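Putative acetyltransferase (Nocardia farcinica, PDB 3D9W) probably transfers acetyl groups to arylamine substrates. Local coordinates at residues 21-27 and 40-45. Numbering follows the deposited sequence.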
ATOM      1  N   TYR A  21      -3.483   8.315 -15.074  1.00 22.55           N
ATOM      2  CA  TYR A  21      -3.313   7.204 -14.150  1.00 22.68           C
ATOM      3  C   TYR A  21      -3.144   5.843 -14.831  1.00 23.41           C
ATOM      4  O   TYR A  21      -2.136   5.162 -14.625  1.00 23.90           O
ATOM      5  CB  TYR A  21      -4.502   7.139 -13.181  1.00 21.39           C
ATOM      6  CG  TYR A  21      -4.444   5.962 -12.246  1.00 19.29           C
ATOM      7  CD1 TYR A  21      -3.532   5.927 -11.184  1.00 18.79           C
ATOM      8  CD2 TYR A  21      -5.250   4.847 -12.461  1.00 19.47           C
ATOM      9  CE1 TYR A  21      -3.427   4.795 -10.357  1.00 15.71           C
ATOM     10  CE2 TYR A  21      -5.149   3.711 -11.645  1.00 17.58           C
ATOM     11  CZ  TYR A  21      -4.240   3.693 -10.601  1.00 15.33           C
ATOM     12  OH  TYR A  21      -4.157   2.568  -9.823  1.00 12.92           O
ATOM     13  N   LEU A  22      -4.131   5.439 -15.622  1.00 22.95           N
ATOM     14  CA  LEU A  22      -4.074   4.146 -16.301  1.00 23.12           C
ATOM     15  C   LEU A  22      -2.818   4.007 -17.159  1.00 23.44           C
ATOM     16  O   LEU A  22      -2.253   2.910 -17.293  1.00 22.36           O
ATOM     17  CB  LEU A  22      -5.329   3.941 -17.156  1.00 20.92           C
ATOM     18  CG  LEU A  22      -6.622   3.904 -16.342  1.00 20.27           C
ATOM     19  CD1 LEU A  22      -7.802   3.672 -17.270  1.00 19.92           C
ATOM     20  CD2 LEU A  22      -6.539   2.809 -15.293  1.00 16.89           C
ATOM     21  N   ALA A  23      -2.381   5.131 -17.720  1.00 22.50           N
ATOM     22  CA  ALA A  23      -1.190   5.157 -18.553  1.00 22.50           C
ATOM     23  C   ALA A  23       0.030   4.943 -17.679  1.00 22.32           C
ATOM     24  O   ALA A  23       0.952   4.222 -18.037  1.00 22.80           O
ATOM     25  CB  ALA A  23      -1.082   6.490 -19.263  1.00 21.92           C
ATOM     26  N   ARG A  24       0.016   5.569 -16.515  1.00 23.15           N
ATOM     27  CA  ARG A  24       1.129   5.472 -15.594  1.00 24.38           C
ATOM     28  C   ARG A  24       1.366   4.072 -15.030  1.00 24.85           C
ATOM     29  O   ARG A  24       2.512   3.689 -14.814  1.00 25.16           O
ATOM     30  CB  ARG A  24       0.930   6.477 -14.456  1.00 24.65           C
ATOM     31  CG  ARG A  24       2.157   6.708 -13.608  1.00 24.26           C
ATOM     32  CD  ARG A  24       2.217   5.738 -12.455  1.00 22.71           C
ATOM     33  NE  ARG A  24       3.435   5.914 -11.673  1.00 22.30           N
ATOM     34  CZ  ARG A  24       4.586   5.312 -11.942  1.00 21.36           C
ATOM     35  NH1 ARG A  24       4.685   4.486 -12.974  1.00 20.43           N
ATOM     36  NH2 ARG A  24       5.635   5.537 -11.167  1.00 22.25           N
ATOM     37  N   ILE A  25       0.302   3.311 -14.780  1.00 24.83           N
ATOM     38  CA  ILE A  25       0.469   1.964 -14.235  1.00 24.31           C
ATOM     39  C   ILE A  25       0.542   0.928 -15.335  1.00 24.95           C
ATOM     40  O   ILE A  25       0.877  -0.229 -15.092  1.00 25.47           O
ATOM     41  CB  ILE A  25      -0.673   1.582 -13.279  1.00 23.77           C
ATOM     42  CG1 ILE A  25      -1.977   1.385 -14.062  1.00 23.27           C
ATOM     43  CG2 ILE A  25      -0.807   2.651 -12.194  1.00 24.29           C
ATOM     44  CD1 ILE A  25      -3.149   0.935 -13.191  1.00 19.72           C
ATOM     45  N   GLY A  26       0.218   1.351 -16.551  1.00 25.66           N
ATOM     46  CA  GLY A  26       0.281   0.445 -17.684  1.00 25.52           C
ATOM     47  C   GLY A  26      -0.950  -0.405 -17.912  1.00 25.97           C
ATOM     48  O   GLY A  26      -0.853  -1.544 -18.361  1.00 25.73           O
ATOM     49  N   PHE A  27      -2.120   0.134 -17.603  1.00 26.76           N
ATOM     50  CA  PHE A  27      -3.332  -0.632 -17.817  1.00 27.00           C
ATOM     51  C   PHE A  27      -3.511  -0.842 -19.321  1.00 27.53           C
ATOM     52  O   PHE A  27      -3.075  -0.020 -20.125  1.00 28.16           O
ATOM     53  CB  PHE A  27      -4.538   0.108 -17.247  1.00 27.06           C
ATOM     54  CG  PHE A  27      -5.775  -0.732 -17.197  1.00 28.38           C
ATOM     55  CD1 PHE A  27      -5.825  -1.865 -16.387  1.00 28.54           C
ATOM     56  CD2 PHE A  27      -6.871  -0.425 -17.988  1.00 27.14           C
ATOM     57  CE1 PHE A  27      -6.948  -2.679 -16.370  1.00 29.03           C
ATOM     58  CE2 PHE A  27      -7.998  -1.235 -17.977  1.00 27.94           C
ATOM     59  CZ  PHE A  27      -8.037  -2.366 -17.168  1.00 28.81           C
ATOM     60  N   GLU A  40      -6.294  -6.781 -13.007  1.00 23.35           N
ATOM     61  CA  GLU A  40      -5.182  -6.122 -13.693  1.00 23.19           C
ATOM     62  C   GLU A  40      -4.856  -4.779 -13.057  1.00 21.77           C
ATOM     63  O   GLU A  40      -3.702  -4.377 -12.995  1.00 19.88           O
ATOM     64  CB  GLU A  40      -5.480  -5.901 -15.172  1.00 24.10           C
ATOM     65  CG  GLU A  40      -4.212  -5.673 -15.981  1.00 25.12           C
ATOM     66  CD  GLU A  40      -4.489  -5.035 -17.323  1.00 27.25           C
ATOM     67  OE1 GLU A  40      -5.485  -5.441 -17.972  1.00 28.73           O
ATOM     68  OE2 GLU A  40      -3.710  -4.139 -17.728  1.00 26.24           O
ATOM     69  N   LEU A  41      -5.883  -4.084 -12.591  1.00 21.85           N
ATOM     70  CA  LEU A  41      -5.681  -2.803 -11.949  1.00 23.05           C
ATOM     71  C   LEU A  41      -4.755  -3.006 -10.760  1.00 23.13           C
ATOM     72  O   LEU A  41      -3.754  -2.307 -10.614  1.00 24.23           O
ATOM     73  CB  LEU A  41      -7.021  -2.231 -11.490  1.00 24.18           C
ATOM     74  CG  LEU A  41      -7.998  -1.822 -12.600  1.00 25.39           C
ATOM     75  CD1 LEU A  41      -9.290  -1.261 -11.995  1.00 24.18           C
ATOM     76  CD2 LEU A  41      -7.343  -0.769 -13.480  1.00 24.22           C
ATOM     77  N   VAL A  42      -5.083  -3.986  -9.924  1.00 22.10           N
ATOM     78  CA  VAL A  42      -4.284  -4.287  -8.744  1.00 21.98           C
ATOM     79  C   VAL A  42      -2.841  -4.654  -9.073  1.00 23.12           C
ATOM     80  O   VAL A  42      -1.898  -4.203  -8.419  1.00 23.24           O
ATOM     81  CB  VAL A  42      -4.905  -5.437  -7.954  1.00 20.17           C
ATOM     82  CG1 VAL A  42      -4.053  -5.757  -6.740  1.00 17.83           C
ATOM     83  CG2 VAL A  42      -6.306  -5.055  -7.539  1.00 19.85           C
ATOM     84  N   TYR A  43      -2.677  -5.478 -10.093  1.00 23.40           N
ATOM     85  CA  TYR A  43      -1.362  -5.918 -10.515  1.00 24.11           C
ATOM     86  C   TYR A  43      -0.494  -4.764 -11.036  1.00 24.39           C
ATOM     87  O   TYR A  43       0.642  -4.575 -10.594  1.00 23.78           O
ATOM     88  CB  TYR A  43      -1.537  -6.995 -11.583  1.00 24.84           C
ATOM     89  CG  TYR A  43      -0.261  -7.587 -12.121  1.00 26.10           C
ATOM     90  CD1 TYR A  43       0.534  -6.877 -13.023  1.00 27.50           C
ATOM     91  CD2 TYR A  43       0.129  -8.877 -11.768  1.00 26.48           C
ATOM     92  CE1 TYR A  43       1.686  -7.438 -13.570  1.00 28.44           C
ATOM     93  CE2 TYR A  43       1.275  -9.453 -12.306  1.00 28.46           C
ATOM     94  CZ  TYR A  43       2.049  -8.727 -13.212  1.00 29.98           C
ATOM     95  OH  TYR A  43       3.166  -9.299 -13.777  1.00 31.89           O
ATOM     96  N   ARG A  44      -1.036  -3.988 -11.968  1.00 24.49           N
ATOM     97  CA  ARG A  44      -0.308  -2.866 -12.553  1.00 24.52           C
ATOM     98  C   ARG A  44       0.154  -1.867 -11.504  1.00 24.37           C
ATOM     99  O   ARG A  44       1.313  -1.459 -11.495  1.00 23.27           O
ATOM    100  CB  ARG A  44      -1.188  -2.139 -13.575  1.00 26.11           C
ATOM    101  CG  ARG A  44      -1.654  -2.980 -14.743  1.00 26.54           C
ATOM    102  CD  ARG A  44      -0.482  -3.561 -15.492  1.00 28.40           C
ATOM    103  NE  ARG A  44      -0.898  -4.195 -16.739  1.00 30.63           N
ATOM    104  CZ  ARG A  44      -0.079  -4.868 -17.539  1.00 30.14           C
ATOM    105  NH1 ARG A  44       1.202  -4.992 -17.217  1.00 28.18           N
ATOM    106  NH2 ARG A  44      -0.542  -5.419 -18.654  1.00 28.45           N
ATOM    107  N   HIS A  45      -0.775  -1.474 -10.632  1.00 24.08           N
ATOM    108  CA  HIS A  45      -0.510  -0.506  -9.568  1.00 23.52           C
ATOM    109  C   HIS A  45       0.521  -1.006  -8.569  1.00 22.22           C
ATOM    110  O   HIS A  45       1.520  -0.341  -8.318  1.00 24.12           O
ATOM    111  CB  HIS A  45      -1.817  -0.166  -8.832  1.00 24.74           C
ATOM    112  CG  HIS A  45      -1.702   0.976  -7.863  1.00 24.91           C
ATOM    113  ND1 HIS A  45      -2.513   2.088  -7.927  1.00 23.68           N
ATOM    114  CD2 HIS A  45      -0.897   1.163  -6.791  1.00 23.36           C
ATOM    115  CE1 HIS A  45      -2.213   2.911  -6.938  1.00 23.05           C
ATOM    116  NE2 HIS A  45      -1.236   2.372  -6.234  1.00 23.64           N
TER
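Ile25, Phe27 and Tyr21 pack against Arg44, Leu41 and His45 in a helix-helix contact of the N-terminal helical region, where helix 18-25 ends in a Schellman motif against helix 35-48. Two backbone bonds define that motif, Phe27 N to Leu22 O (2.8 Å) and a weak one from Gly26 N to Ala23 O, with Gly26 at positive phi. The axes of the segments 21-25 and 40-45 come within 9.8 Å, at 62° between their N-to-C directions. Beyond the turn, Phe27 reaches back to helix 35-48: with its CG anti to the backbone N (chi1 -169°), its ring meets Leu41 CD2 over one face in a CH-pi contact, 3.8 Å from CD2 to the ring centroid. Glu40 approaches the same ring obliquely; its OE2 accepts a nearly straight hydrogen bond from Arg44 NE, part of a salt bridge within helix 35-48, and another from Ala28 N, tying the residue after Phe27 to that helix. Ile25 CG1 rests on Arg44 CB at 3.6 Å. Tyr21 lies against helix 82-95, whose Asn85 OD1 bonds His45 NE2. The ring planes of Tyr21 and His45 are turned 49° apart, and Tyr21 OH lies in the His45 ring plane, at its edge, hydrogen-bonded to ND1 at 2.6 Å.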